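Side-chain contacts in heptaprenyl diphosphate synthase (HEPPP synthase) subunit 1 family protein (Staphylococcus aureus, PDB 5H9D), which pairs with a farnesyl-pyrophosphate-synthetase-like chain in an enzyme that probably makes heptaprenyl diphosphate, a long-chain isoprenoid: residues T53-R56 with H57-D60; I101-I104 with N105-S109; V5-L8 with E9-I12; S67-S70 with I71-D75. One frame throughout, in Å; residues are numbered along the deposited sequence.

Contact 1 of 4, residues T53-R56 with H57-D60; sequences TSMR and HLDD
R56 and D60 stand one turn apart on helix 43-65, their side chains running alongside each other in the same direction. The touch is made by the aliphatic part of the arginine: R56 CG lies 3.7 Å from D60 OD2. The charged groups are too far apart to bond, R56 NE being 5.9 Å from D60 OD2, and their planes are turned 45° against each other. R56 starts out extended and then bends at chi3 (-51°), and its tip makes a salt bridge with D52, back along the helix. M55 and L58 cross obliquely instead, meeting by their ends, with M55 CE 3.9 Å from L58 CD1; a flexible methionine and a branched leucine suit this buried face. D59 comes off the helix between these two faces, and its CG sits 3.4 Å from M55 O. Its OD2 is gripped by two lysines, K108 and K167, which would favour the charged carboxylate. Beneath them run the helical bonds, among them L58 N to S54 O at 2.8 Å. T53 turns its hydroxyl back to L49 O, which lets a polar residue stay buried. Around the turn, S54, H57 and L58 lean on helix 70-88, M55 reaches helix 91-112, and M55 and L58 both touch N111 of the farnesyl pyrophosphate synthetase chain.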
loop_
_atom_site.group_PDB
_atom_site.type_symbol
_atom_site.label_atom_id
_atom_site.label_comp_id
_atom_site.label_asym_id
_atom_site.label_seq_id
_atom_site.Cartn_x
_atom_site.Cartn_y
_atom_site.Cartn_z
ATOM N N THR C 53 -0.682 -16.942 0.268
ATOM C CA THR C 53 -0.041 -16.776 1.573
ATOM C C THR C 53 -0.398 -15.457 2.274
ATOM O O THR C 53 -0.824 -15.454 3.440
ATOM C CB THR C 53 1.520 -16.882 1.450
ATOM O OG1 THR C 53 1.876 -18.141 0.870
ATOM C CG2 THR C 53 2.177 -16.782 2.802
ATOM N N SER C 54 -0.222 -14.334 1.590
ATOM C CA SER C 54 -0.549 -13.070 2.230
ATOM C C SER C 54 -2.017 -13.087 2.638
ATOM O O SER C 54 -2.348 -12.868 3.815
ATOM C CB SER C 54 -0.248 -11.896 1.301
ATOM O OG SER C 54 -0.811 -12.092 0.021
ATOM N N MET C 55 -2.880 -13.387 1.667
ATOM C CA MET C 55 -4.320 -13.466 1.880
ATOM C C MET C 55 -4.707 -14.292 3.127
ATOM O O MET C 55 -5.468 -13.834 3.980
ATOM C CB MET C 55 -4.977 -14.055 0.632
ATOM C CG MET C 55 -4.878 -13.190 -0.639
ATOM S SD MET C 55 -5.874 -11.740 -0.500
ATOM C CE MET C 55 -4.657 -10.492 0.066
ATOM N N ARG C 56 -4.173 -15.505 3.250
ATOM C CA ARG C 56 -4.497 -16.330 4.422
ATOM C C ARG C 56 -3.870 -15.768 5.709
ATOM O O ARG C 56 -4.386 -16.001 6.815
ATOM C CB ARG C 56 -4.050 -17.776 4.204
ATOM C CG ARG C 56 -4.339 -18.666 5.401
ATOM C CD ARG C 56 -4.055 -20.145 5.145
ATOM N NE ARG C 56 -4.688 -20.621 3.916
ATOM C CZ ARG C 56 -4.071 -20.674 2.740
ATOM N NH1 ARG C 56 -2.800 -20.287 2.649
ATOM N NH2 ARG C 56 -4.726 -21.092 1.658
ATOM N N HIS C 57 -2.765 -15.020 5.555
ATOM C CA HIS C 57 -2.087 -14.418 6.696
ATOM C C HIS C 57 -2.907 -13.280 7.249
ATOM O O HIS C 57 -3.097 -13.183 8.449
ATOM C CB HIS C 57 -0.707 -13.908 6.317
ATOM C CG HIS C 57 0.149 -13.562 7.500
ATOM N ND1 HIS C 57 0.300 -14.409 8.577
ATOM C CD2 HIS C 57 0.924 -12.485 7.762
ATOM C CE1 HIS C 57 1.132 -13.873 9.450
ATOM N NE2 HIS C 57 1.527 -12.704 8.979
ATOM N N LEU C 58 -3.415 -12.430 6.366
ATOM C CA LEU C 58 -4.242 -11.301 6.792
ATOM C C LEU C 58 -5.562 -11.826 7.337
ATOM O O LEU C 58 -6.172 -11.218 8.219
ATOM C CB LEU C 58 -4.481 -10.322 5.616
ATOM C CG LEU C 58 -3.239 -9.662 4.975
ATOM C CD1 LEU C 58 -3.555 -9.194 3.603
ATOM C CD2 LEU C 58 -2.730 -8.516 5.813
ATOM N N ASP C 59 -6.013 -12.958 6.815
ATOM C CA ASP C 59 -7.253 -13.530 7.313
ATOM C C ASP C 59 -7.068 -13.835 8.775
ATOM O O ASP C 59 -7.832 -13.385 9.627
ATOM C CB ASP C 59 -7.581 -14.829 6.602
ATOM C CG ASP C 59 -8.482 -14.628 5.416
ATOM O OD1 ASP C 59 -9.358 -13.735 5.507
ATOM O OD2 ASP C 59 -8.326 -15.367 4.415
ATOM N N ASP C 60 -6.014 -14.600 9.037
ATOM C CA ASP C 60 -5.634 -15.053 10.370
ATOM C C ASP C 60 -5.416 -14.000 11.432
ATOM O O ASP C 60 -5.682 -14.246 12.598
ATOM C CB ASP C 60 -4.379 -15.922 10.277
ATOM C CG ASP C 60 -4.633 -17.217 9.532
ATOM O OD1 ASP C 60 -5.803 -17.683 9.549
ATOM O OD2 ASP C 60 -3.680 -17.775 8.944
#

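Contact 2 of 4, residues I101-I104 with N105-S109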
loop_
_atom_site.group_PDB
_atom_site.type_symbol
_atom_site.label_atom_id
_atom_site.label_comp_id
_atom_site.label_asym_id
_atom_site.label_seq_id
_atom_site.Cartn_x
_atom_site.Cartn_y
_atom_site.Cartn_z
ATOM N N ILE C 101 -8.261 -11.916 -7.294
ATOM C CA ILE C 101 -8.018 -11.362 -5.984
ATOM C C ILE C 101 -9.187 -10.476 -5.499
ATOM O O ILE C 101 -9.654 -10.643 -4.374
ATOM C CB ILE C 101 -6.682 -10.563 -5.933
ATOM C CG1 ILE C 101 -5.498 -11.508 -6.197
ATOM C CG2 ILE C 101 -6.474 -9.985 -4.530
ATOM C CD1 ILE C 101 -4.165 -10.824 -6.297
ATOM N N VAL C 102 -9.690 -9.552 -6.314
ATOM C CA VAL C 102 -10.798 -8.744 -5.795
ATOM C C VAL C 102 -12.000 -9.630 -5.495
ATOM O O VAL C 102 -12.696 -9.404 -4.524
ATOM C CB VAL C 102 -11.228 -7.497 -6.737
ATOM C CG1 VAL C 102 -10.328 -7.361 -7.933
ATOM C CG2 VAL C 102 -12.685 -7.591 -7.133
ATOM N N GLU C 103 -12.215 -10.661 -6.296
ATOM C CA GLU C 103 -13.344 -11.562 -6.072
ATOM C C GLU C 103 -13.237 -12.358 -4.770
ATOM O O GLU C 103 -14.194 -12.465 -3.981
ATOM C CB GLU C 103 -13.483 -12.513 -7.250
ATOM C CG GLU C 103 -14.494 -13.601 -7.003
ATOM C CD GLU C 103 -14.925 -14.295 -8.267
ATOM O OE1 GLU C 103 -14.076 -14.430 -9.180
ATOM O OE2 GLU C 103 -16.110 -14.711 -8.335
ATOM N N ILE C 104 -12.061 -12.946 -4.564
ATOM C CA ILE C 104 -11.811 -13.692 -3.335
ATOM C C ILE C 104 -12.168 -12.783 -2.168
ATOM O O ILE C 104 -12.916 -13.194 -1.273
ATOM C CB ILE C 104 -10.338 -14.093 -3.227
ATOM C CG1 ILE C 104 -10.029 -15.199 -4.246
ATOM C CG2 ILE C 104 -10.017 -14.525 -1.818
ATOM C CD1 ILE C 104 -11.042 -16.373 -4.248
ATOM N N ASN C 105 -11.645 -11.549 -2.193
ATOM C CA ASN C 105 -11.907 -10.555 -1.145
ATOM C C ASN C 105 -13.367 -10.172 -1.013
ATOM O O ASN C 105 -13.853 -9.999 0.085
ATOM C CB ASN C 105 -11.048 -9.321 -1.382
ATOM C CG ASN C 105 -9.609 -9.579 -1.059
ATOM O OD1 ASN C 105 -9.242 -9.839 0.084
ATOM N ND2 ASN C 105 -8.782 -9.540 -2.070
ATOM N N GLU C 106 -14.060 -10.046 -2.137
ATOM C CA GLU C 106 -15.497 -9.748 -2.119
ATOM C C GLU C 106 -16.233 -10.950 -1.475
ATOM O O GLU C 106 -17.098 -10.761 -0.611
ATOM C CB GLU C 106 -16.052 -9.512 -3.551
ATOM C CG GLU C 106 -15.803 -8.149 -4.144
ATOM C CD GLU C 106 -16.242 -8.058 -5.628
ATOM O OE1 GLU C 106 -15.978 -9.018 -6.391
ATOM O OE2 GLU C 106 -16.832 -7.035 -6.052
ATOM N N LEU C 107 -15.898 -12.176 -1.887
ATOM C CA LEU C 107 -16.571 -13.324 -1.303
ATOM C C LEU C 107 -16.341 -13.410 0.201
ATOM O O LEU C 107 -17.297 -13.596 0.937
ATOM C CB LEU C 107 -16.153 -14.623 -1.988
ATOM C CG LEU C 107 -16.568 -14.726 -3.463
ATOM C CD1 LEU C 107 -15.834 -15.874 -4.148
ATOM C CD2 LEU C 107 -18.040 -14.898 -3.564
ATOM N N LYS C 108 -15.098 -13.267 0.674
ATOM C CA LYS C 108 -14.849 -13.315 2.126
ATOM C C LYS C 108 -15.673 -12.235 2.842
ATOM O O LYS C 108 -16.259 -12.498 3.893
ATOM C CB LYS C 108 -13.364 -13.140 2.456
ATOM C CG LYS C 108 -12.509 -14.374 2.220
ATOM C CD LYS C 108 -11.013 -14.119 2.362
ATOM C CE LYS C 108 -10.223 -15.384 1.992
ATOM N NZ LYS C 108 -8.710 -15.229 1.900
ATOM N N SER C 109 -15.737 -11.035 2.278
ATOM C CA SER C 109 -16.530 -9.971 2.893
ATOM C C SER C 109 -17.996 -10.403 3.003
ATOM O O SER C 109 -18.658 -10.191 4.034
ATOM C CB SER C 109 -16.450 -8.692 2.070
ATOM O OG SER C 109 -17.215 -7.670 2.671
#
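I101 O takes two N-H groups from N105. The backbone N bonds to it at 3.1 Å and nearly straight; the side-chain ND2 adds a weak, bent bond to the same I101 O at 2.7 Å. The first torsion of N105 (chi1 -73°) sets CG beside its own backbone N and so folds the amide back along the helix, where ND2 also lies 3.4 Å from I101 CG2. The other end of that amide, OD1, bonds to N111 of the farnesyl pyrophosphate synthetase chain, so one asparagine serves its own helix and the partner subunit together. This is a buried stretch of helix 91-112 in an all-helical fold whose family belongs to the terpene synthase clan, and its faces are divided between the two chains. V102 and E106 run side by side, V102 CG2 lying 3.7 Å from E106 OE1. The extended glutamate carries its OE2 to S23 and K24 of the other chain. E103 and L107 likewise lie alongside, joined at E103 CG and L107 CD1, 3.9 Å apart; the charge of E103 goes to K99 and K127. K108, fully extended, lays its CE 3.9 Å from I104 CG2, and I104 itself packs on L131 and F132 of helix 118-140.

Contact 3 of 4, residues V5-L8 with E9-I12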
loop_
_atom_site.group_PDB
_atom_site.type_symbol
_atom_site.label_atom_id
_atom_site.label_comp_id
_atom_site.label_asym_id
_atom_site.label_seq_id
_atom_site.Cartn_x
_atom_site.Cartn_y
_atom_site.Cartn_z
ATOM N N VAL C 5 7.273 -24.291 -2.175
ATOM C CA VAL C 5 7.155 -24.046 -0.736
ATOM C C VAL C 5 8.471 -23.454 -0.220
ATOM O O VAL C 5 8.517 -22.335 0.295
ATOM C CB VAL C 5 6.896 -25.338 0.083
ATOM C CG1 VAL C 5 6.579 -24.973 1.533
ATOM C CG2 VAL C 5 5.761 -26.149 -0.528
ATOM N N SER C 6 9.546 -24.213 -0.388
ATOM C CA SER C 6 10.860 -23.800 0.070
ATOM C C SER C 6 11.364 -22.551 -0.622
ATOM O O SER C 6 11.937 -21.680 0.023
ATOM C CB SER C 6 11.867 -24.930 -0.130
ATOM O OG SER C 6 12.992 -24.754 0.712
ATOM N N LYS C 7 11.174 -22.451 -1.931
ATOM C CA LYS C 7 11.643 -21.257 -2.617
ATOM C C LYS C 7 11.037 -20.006 -1.978
ATOM O O LYS C 7 11.765 -19.070 -1.625
ATOM C CB LYS C 7 11.287 -21.299 -4.096
ATOM C CG LYS C 7 12.111 -22.266 -4.887
ATOM C CD LYS C 7 11.945 -22.004 -6.375
ATOM C CE LYS C 7 13.015 -22.750 -7.164
ATOM N NZ LYS C 7 14.409 -22.429 -6.679
ATOM N N LEU C 8 9.708 -20.001 -1.821
ATOM C CA LEU C 8 8.996 -18.869 -1.220
ATOM C C LEU C 8 9.519 -18.520 0.170
ATOM O O LEU C 8 9.589 -17.346 0.517
ATOM C CB LEU C 8 7.491 -19.141 -1.143
ATOM C CG LEU C 8 6.621 -18.040 -0.523
ATOM C CD1 LEU C 8 6.642 -16.822 -1.419
ATOM C CD2 LEU C 8 5.196 -18.539 -0.334
ATOM N N GLU C 9 9.891 -19.519 0.967
ATOM C CA GLU C 9 10.419 -19.234 2.303
ATOM C C GLU C 9 11.725 -18.468 2.165
ATOM O O GLU C 9 12.047 -17.602 2.980
ATOM C CB GLU C 9 10.639 -20.527 3.099
ATOM C CG GLU C 9 9.359 -21.093 3.692
ATOM C CD GLU C 9 9.361 -22.609 3.747
ATOM O OE1 GLU C 9 9.722 -23.240 2.718
ATOM O OE2 GLU C 9 8.988 -23.167 4.810
ATOM N N ARG C 10 12.472 -18.787 1.120
ATOM C CA ARG C 10 13.726 -18.101 0.878
ATOM C C ARG C 10 13.447 -16.681 0.390
ATOM O O ARG C 10 14.116 -15.745 0.816
ATOM C CB ARG C 10 14.561 -18.866 -0.147
ATOM C CG ARG C 10 15.757 -18.093 -0.660
ATOM C CD ARG C 10 16.617 -18.984 -1.517
ATOM N NE ARG C 10 15.846 -20.087 -2.082
ATOM C CZ ARG C 10 16.299 -20.891 -3.038
ATOM N NH1 ARG C 10 17.522 -20.699 -3.529
ATOM N NH2 ARG C 10 15.537 -21.888 -3.494
ATOM N N GLN C 11 12.463 -16.517 -0.496
ATOM C CA GLN C 11 12.126 -15.182 -0.995
ATOM C C GLN C 11 11.607 -14.290 0.133
ATOM O O GLN C 11 12.032 -13.146 0.246
ATOM C CB GLN C 11 11.096 -15.247 -2.140
ATOM C CG GLN C 11 11.686 -15.641 -3.477
ATOM C CD GLN C 11 10.656 -15.756 -4.596
ATOM O OE1 GLN C 11 10.030 -14.776 -4.983
ATOM N NE2 GLN C 11 10.489 -16.958 -5.128
ATOM N N ILE C 12 10.705 -14.811 0.970
ATOM C CA ILE C 12 10.160 -14.028 2.079
ATOM C C ILE C 12 11.328 -13.587 2.951
ATOM O O ILE C 12 11.315 -12.521 3.565
ATOM C CB ILE C 12 9.190 -14.856 2.944
ATOM C CG1 ILE C 12 7.908 -15.155 2.174
ATOM C CG2 ILE C 12 8.856 -14.103 4.228
ATOM C CD1 ILE C 12 7.017 -13.987 2.007
#
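L8 and I12 meet on the buried side of helix 4-15, where L8 CG lies 4.2 Å from I12 CG1 and the two branched chains run at an angle to each other. CG1 of the isoleucine, set beside its own backbone N (chi1 -69°), comes 3.2 Å from L8 O. Next to them E9 runs alongside V5, with E9 OE1 3.8 Å from V5 CG1; E9 is an exposed residue whose chain bends at chi2 and brings OE1 back towards the preceding turn, and a glutamate suits this edge, since its methylenes can lie along the helix. On the outer side K7 and R10 also point the same way, and R10 NH2 comes 3.7 Å from K7 CG. The lysine tip bends at chi4, leaving K7 NZ 3.4 Å from R10 NH2. These like charges would be expected to repel, a cost that surrounding solvent can lessen. Behind the side chains are regular helical bonds, including I12 N to L8 O at 2.8 Å and Q11 N to K7 O at 2.9 Å. Farther out, L8 rests on V46, T50 and T53 of helix 43-65, I12 on I77 of helix 70-88, and Q11 on both helices through V46 and L84. Aliphatic residues inward and charged ones outward, spaced by about a turn, make this an amphipathic helix laid on a helical core.

Contact 4 of 4, residues S67-S70 with I71-D75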
loop_
_atom_site.group_PDB
_atom_site.type_symbol
_atom_site.label_atom_id
_atom_site.label_comp_id
_atom_site.label_asym_id
_atom_site.label_seq_id
_atom_site.Cartn_x
_atom_site.Cartn_y
_atom_site.Cartn_z
ATOM N N SER C 67 -1.033 -9.438 16.352
ATOM C CA SER C 67 -0.949 -7.984 16.464
ATOM C C SER C 67 -1.225 -7.324 15.129
ATOM O O SER C 67 -1.227 -7.969 14.087
ATOM C CB SER C 67 0.438 -7.555 16.947
ATOM O OG SER C 67 1.438 -7.955 16.026
ATOM N N LYS C 68 -1.442 -6.021 15.164
ATOM C CA LYS C 68 -1.712 -5.267 13.953
ATOM C C LYS C 68 -0.495 -5.207 13.027
ATOM O O LYS C 68 -0.628 -5.340 11.816
ATOM C CB LYS C 68 -2.174 -3.872 14.343
ATOM C CG LYS C 68 -3.591 -3.837 14.912
ATOM C CD LYS C 68 -3.935 -5.033 15.786
ATOM C CE LYS C 68 -5.350 -4.900 16.328
ATOM N NZ LYS C 68 -5.485 -3.643 17.132
ATOM N N HIS C 69 0.690 -5.018 13.602
ATOM C CA HIS C 69 1.926 -4.959 12.840
ATOM C C HIS C 69 2.039 -6.196 11.961
ATOM O O HIS C 69 2.829 -6.236 11.028
ATOM C CB HIS C 69 3.123 -4.853 13.800
ATOM C CG HIS C 69 4.180 -5.911 13.607
ATOM N ND1 HIS C 69 5.095 -5.881 12.576
ATOM C CD2 HIS C 69 4.445 -7.039 14.311
ATOM C CE1 HIS C 69 5.873 -6.944 12.648
ATOM N NE2 HIS C 69 5.498 -7.664 13.691
ATOM N N SER C 70 1.241 -7.204 12.256
ATOM C CA SER C 70 1.251 -8.412 11.445
ATOM C C SER C 70 0.707 -8.140 10.023
ATOM O O SER C 70 1.070 -8.827 9.055
ATOM C CB SER C 70 0.411 -9.469 12.141
ATOM O OG SER C 70 0.782 -9.526 13.502
ATOM N N ILE C 71 -0.172 -7.138 9.932
ATOM C CA ILE C 71 -0.787 -6.699 8.690
ATOM C C ILE C 71 0.295 -6.252 7.690
ATOM O O ILE C 71 0.217 -6.577 6.496
ATOM C CB ILE C 71 -1.760 -5.495 8.951
ATOM C CG1 ILE C 71 -2.822 -5.878 9.991
ATOM C CG2 ILE C 71 -2.449 -5.050 7.650
ATOM C CD1 ILE C 71 -3.829 -4.753 10.301
ATOM N N LEU C 72 1.307 -5.516 8.170
ATOM C CA LEU C 72 2.375 -5.047 7.288
ATOM C C LEU C 72 3.098 -6.205 6.644
ATOM O O LEU C 72 3.486 -6.145 5.481
ATOM C CB LEU C 72 3.352 -4.168 8.049
ATOM C CG LEU C 72 2.600 -2.990 8.679
ATOM C CD1 LEU C 72 3.498 -2.269 9.644
ATOM C CD2 LEU C 72 2.031 -2.057 7.608
ATOM N N ILE C 73 3.272 -7.268 7.418
ATOM C CA ILE C 73 3.923 -8.476 6.953
ATOM C C ILE C 73 3.079 -9.038 5.825
ATOM O O ILE C 73 3.581 -9.312 4.738
ATOM C CB ILE C 73 3.970 -9.522 8.062
ATOM C CG1 ILE C 73 4.572 -8.912 9.321
ATOM C CG2 ILE C 73 4.787 -10.699 7.621
ATOM C CD1 ILE C 73 6.043 -8.607 9.208
ATOM N N GLY C 74 1.788 -9.194 6.092
ATOM C CA GLY C 74 0.892 -9.744 5.096
ATOM C C GLY C 74 0.900 -8.948 3.824
ATOM O O GLY C 74 0.731 -9.505 2.749
ATOM N N ASP C 75 1.095 -7.641 3.950
ATOM C CA ASP C 75 1.126 -6.753 2.802
ATOM C C ASP C 75 2.464 -6.735 2.062
ATOM O O ASP C 75 2.526 -6.449 0.862
ATOM C CB ASP C 75 0.737 -5.355 3.245
ATOM C CG ASP C 75 -0.766 -5.211 3.463
ATOM O OD1 ASP C 75 -1.548 -5.505 2.521
ATOM O OD2 ASP C 75 -1.162 -4.797 4.572
#
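I73 reaches back over the start of helix 70-88 to S70 and H69. Its CB comes 3.1 Å from S70 O. CG1, set beside its own backbone N (chi1 -52°), lies near two carbonyl oxygens, S70 O at 3.5 Å and H69 O at 3.6 Å. At the tip, CD1 comes 3.8 Å from H69 CE1, approaching the imidazole obliquely. The arm from CG1 to CD1 suits this place because its methylene passes the carbonyl oxygens and its methyl meets the ring, while on other sides the residue packs against H57, Y22 and I25. These carbonyls lie where the chain passes from the type I beta turn S67 to S70 into helix 70-88. At that turn S70 OG gives a bond of 2.6 Å to S67 O, coming from above the carbonyl plane, and receives one from S67 OG; small hydroxyls can fold back onto the chain in this way. I71 N then bonds to K68 O at 2.6 Å, and G74 N closes a regular turn on S70 O at 3.1 Å with an angle of 163°. The I71 side chain lies against K68 O and goes on to L58 and I61 of helix 43-65. H69 has its NE2 in a weak bond to E21 O, and its ring meets F148 of the farnesyl pyrophosphate synthetase chain with the planes about 35° apart.

How the contacts relate
From the N terminus the order is contact 3, contact 1, contact 4, contact 2. Each spans neighbouring turns of one helix, contact 4 starting in the loop ahead of its helix; none closes a long loop, and none encloses or crosses another. Contact 1 is the hub. It touches contact 3 where L8 CD2 lies 3.6 Å from T53 OG1, contact 4 where L58 CD2 lies 3.6 Å from I71 O, and contact 2 where M55 packs on N105, beside the lysine bridge. Helices 4-15, 70-88 and 91-112 are thus all joined to helix 43-65, while contacts 2 and 3, on opposite sides of the chain's centre, stay about 13 Å apart at their nearest atoms.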